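Local coordinates for putative methyl-accepting chemotaxis signal transduction protein (PDB 6W3P) that probably senses amino acids or similar small molecules outside the cell through a Cache-type sensor domain and relays the signal to the chemotaxis machinery, at residues N77-Y82 / D160-D165. Residues are numbered along the deposited sequence; the frame is centred on the assembly and turned at random.
Sequences NALNVY and DIPSED. With SKJ (beta-methylnorleucine), chain C.
In the amino-acid pocket of this PDC (Cache-type) sensor domain, D160 ties neighbouring antiparallel strands together and receives the amino group of the bound beta-methylnorleucine. Its carboxylate is buried and gripped at both oxygens. On the syn side of OD1 the hydroxyl OH of Y82 donates a bond of 2.7 Å, and T142 adds a second hydrogen bond to that oxygen. OD2 accepts the ligand's N at 2.7 Å and, on its anti side, ND2 of N80 at 2.8 Å. The amide of N80 stands 83° to the carboxylate; its ND2 also reaches D133, another ligand-binding acid, so one NH2 group positions two acids, a task for which an asparagine is well suited. An aspartate suits the central place because its charge would balance the ammonium. Y82 does two jobs: chi1 of 46° holds its CG between the backbone N and carbonyl carbon, with the hydroxyl at D160 and one ring face beneath the ligand's methyl CG1, which lies 3.5 Å from CE2. The main chains are joined as well, D160 N to N80 O at 2.9 Å and L79 N to D160 O at 3.0 Å. Beyond them, in one of its two conformers, the L79 side chain reaches the P162 ring, CD1 turned to CG, while the small A78 receives CD1 of I161. Where helix 58-76 ends in a Schellman motif at N77, a water links N77 O to OD2 of D165. The strands lie mid-sheet, 80-84 beside 90-94 and 152-162 beside 139-149, with V81 and I161 packed on the long helix 4-49.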
loop_
_atom_site.group_PDB
_atom_site.type_symbol
_atom_site.label_atom_id
_atom_site.label_comp_id
_atom_site.label_asym_id
_atom_site.label_seq_id
_atom_site.Cartn_x
_atom_site.Cartn_y
_atom_site.Cartn_z
ATOM N N ASN A 77 -6.852 14.286 1.241
ATOM C CA ASN A 77 -7.404 13.783 2.517
ATOM C C ASN A 77 -6.469 12.727 3.136
ATOM O O ASN A 77 -6.917 11.711 3.643
ATOM C CB ASN A 77 -8.809 13.226 2.320
ATOM C CG ASN A 77 -9.491 12.974 3.630
ATOM O OD1 ASN A 77 -9.302 13.728 4.594
ATOM N ND2 ASN A 77 -10.349 11.953 3.653
ATOM N N ALA A 78 -5.176 13.037 3.200
ATOM C CA ALA A 78 -4.228 12.198 3.954
ATOM C C ALA A 78 -4.490 12.351 5.460
ATOM O O ALA A 78 -5.055 13.348 5.919
ATOM C CB ALA A 78 -2.800 12.557 3.618
ATOM N N LEU A 79 -4.047 11.374 6.234
ATOM C CA LEU A 79 -4.187 11.440 7.690
ATOM C C LEU A 79 -3.150 12.377 8.298
ATOM O O LEU A 79 -3.483 13.262 9.091
ATOM C CB LEU A 79 -4.020 10.058 8.306
ATOM C CG LEU A 79 -5.246 9.172 8.151
ATOM C CD1 LEU A 79 -4.941 7.757 8.629
ATOM C CD2 LEU A 79 -6.442 9.778 8.879
ATOM N N ASN A 80 -1.891 12.180 7.898
ATOM C CA ASN A 80 -0.782 12.989 8.429
ATOM C C ASN A 80 0.123 13.292 7.257
ATOM O O ASN A 80 0.407 12.394 6.461
ATOM C CB ASN A 80 0.072 12.222 9.464
ATOM C CG ASN A 80 -0.674 11.818 10.701
ATOM O OD1 ASN A 80 -1.182 12.659 11.453
ATOM N ND2 ASN A 80 -0.630 10.512 10.984
ATOM N N VAL A 81 0.713 14.461 7.288
ATOM C CA VAL A 81 1.755 14.858 6.312
ATOM C C VAL A 81 2.774 15.659 7.142
ATOM O O VAL A 81 2.383 16.586 7.888
ATOM C CB VAL A 81 1.184 15.716 5.169
ATOM C CG1 VAL A 81 2.264 16.190 4.248
ATOM C CG2 VAL A 81 0.140 14.959 4.379
ATOM N N TYR A 82 4.041 15.290 7.028
ATOM C CA TYR A 82 5.018 15.776 7.995
ATOM C C TYR A 82 6.421 15.848 7.441
ATOM O O TYR A 82 6.747 15.182 6.463
ATOM C CB TYR A 82 4.982 14.958 9.305
ATOM C CG TYR A 82 4.938 13.492 9.097
ATOM C CD1 TYR A 82 3.719 12.827 8.930
ATOM C CD2 TYR A 82 6.121 12.729 9.055
ATOM C CE1 TYR A 82 3.688 11.450 8.723
ATOM C CE2 TYR A 82 6.090 11.361 8.862
ATOM C CZ TYR A 82 4.869 10.723 8.693
ATOM O OH TYR A 82 4.866 9.372 8.530
ATOM N N ASP A 160 1.046 9.804 5.437
ATOM C CA ASP A 160 0.349 8.628 5.948
ATOM C C ASP A 160 -1.050 8.546 5.325
ATOM O O ASP A 160 -1.865 9.474 5.443
ATOM C CB ASP A 160 0.143 8.735 7.466
ATOM C CG ASP A 160 1.410 8.710 8.278
ATOM O OD1 ASP A 160 2.477 8.393 7.734
ATOM O OD2 ASP A 160 1.283 9.028 9.500
ATOM N N ILE A 161 -1.317 7.434 4.672
ATOM C CA ILE A 161 -2.597 7.179 4.040
ATOM C C ILE A 161 -3.215 5.969 4.773
ATOM O O ILE A 161 -2.535 4.965 5.003
ATOM C CB ILE A 161 -2.435 6.823 2.549
ATOM C CG1 ILE A 161 -1.641 7.909 1.783
ATOM C CG2 ILE A 161 -3.783 6.515 1.887
ATOM C CD1 ILE A 161 -2.281 9.265 1.819
ATOM N N PRO A 162 -4.514 6.042 5.159
ATOM C CA PRO A 162 -5.133 4.900 5.857
ATOM C C PRO A 162 -5.048 3.640 5.016
ATOM O O PRO A 162 -5.370 3.659 3.820
ATOM C CB PRO A 162 -6.579 5.334 6.012
ATOM C CG PRO A 162 -6.588 6.800 5.924
ATOM C CD PRO A 162 -5.445 7.168 5.024
ATOM N N SER A 163 -4.560 2.556 5.582
ATOM C CA SER A 163 -4.556 1.285 4.859
ATOM C C SER A 163 -5.951 0.816 4.496
ATOM O O SER A 163 -6.108 0.194 3.438
ATOM C CB SER A 163 -3.832 0.209 5.617
ATOM O OG SER A 163 -4.444 0.087 6.841
ATOM N N GLU A 164 -6.956 1.296 5.219
ATOM C CA GLU A 164 -8.337 1.011 4.848
ATOM C C GLU A 164 -8.697 1.502 3.455
ATOM O O GLU A 164 -9.567 0.939 2.798
ATOM C CB GLU A 164 -9.322 1.602 5.874
ATOM C CG GLU A 164 -10.802 1.417 5.612
ATOM C CD GLU A 164 -11.665 2.029 6.708
ATOM O OE1 GLU A 164 -11.106 2.608 7.673
ATOM O OE2 GLU A 164 -12.912 1.883 6.648
ATOM N N ASP A 165 -8.016 2.552 2.978
ATOM C CA ASP A 165 -8.339 3.074 1.659
ATOM C C ASP A 165 -8.015 2.015 0.593
ATOM O O ASP A 165 -8.792 1.818 -0.357
ATOM C CB ASP A 165 -7.605 4.385 1.377
ATOM C CG ASP A 165 -8.095 5.547 2.208
ATOM O OD1 ASP A 165 -9.164 5.427 2.874
ATOM O OD2 ASP A 165 -7.466 6.625 2.064
HETATM N N SKJ C . 2.847 7.773 11.344
HETATM C CA SKJ C . 4.110 8.372 11.775
HETATM C C SKJ C . 4.610 7.504 12.920
HETATM O O SKJ C . 3.827 6.768 13.560
HETATM C CB SKJ C . 3.976 9.868 12.128
HETATM C CG1 SKJ C . 5.313 10.633 12.246
HETATM C CG2 SKJ C . 3.109 10.061 13.355
HETATM O OXT SKJ C . 5.821 7.590 13.238
HETATM C CAA SKJ C . 1.667 11.628 14.692
HETATM C CAB SKJ C . 2.571 11.496 13.455
HETATM O O HOH W 1 -8.210 9.082 2.903
#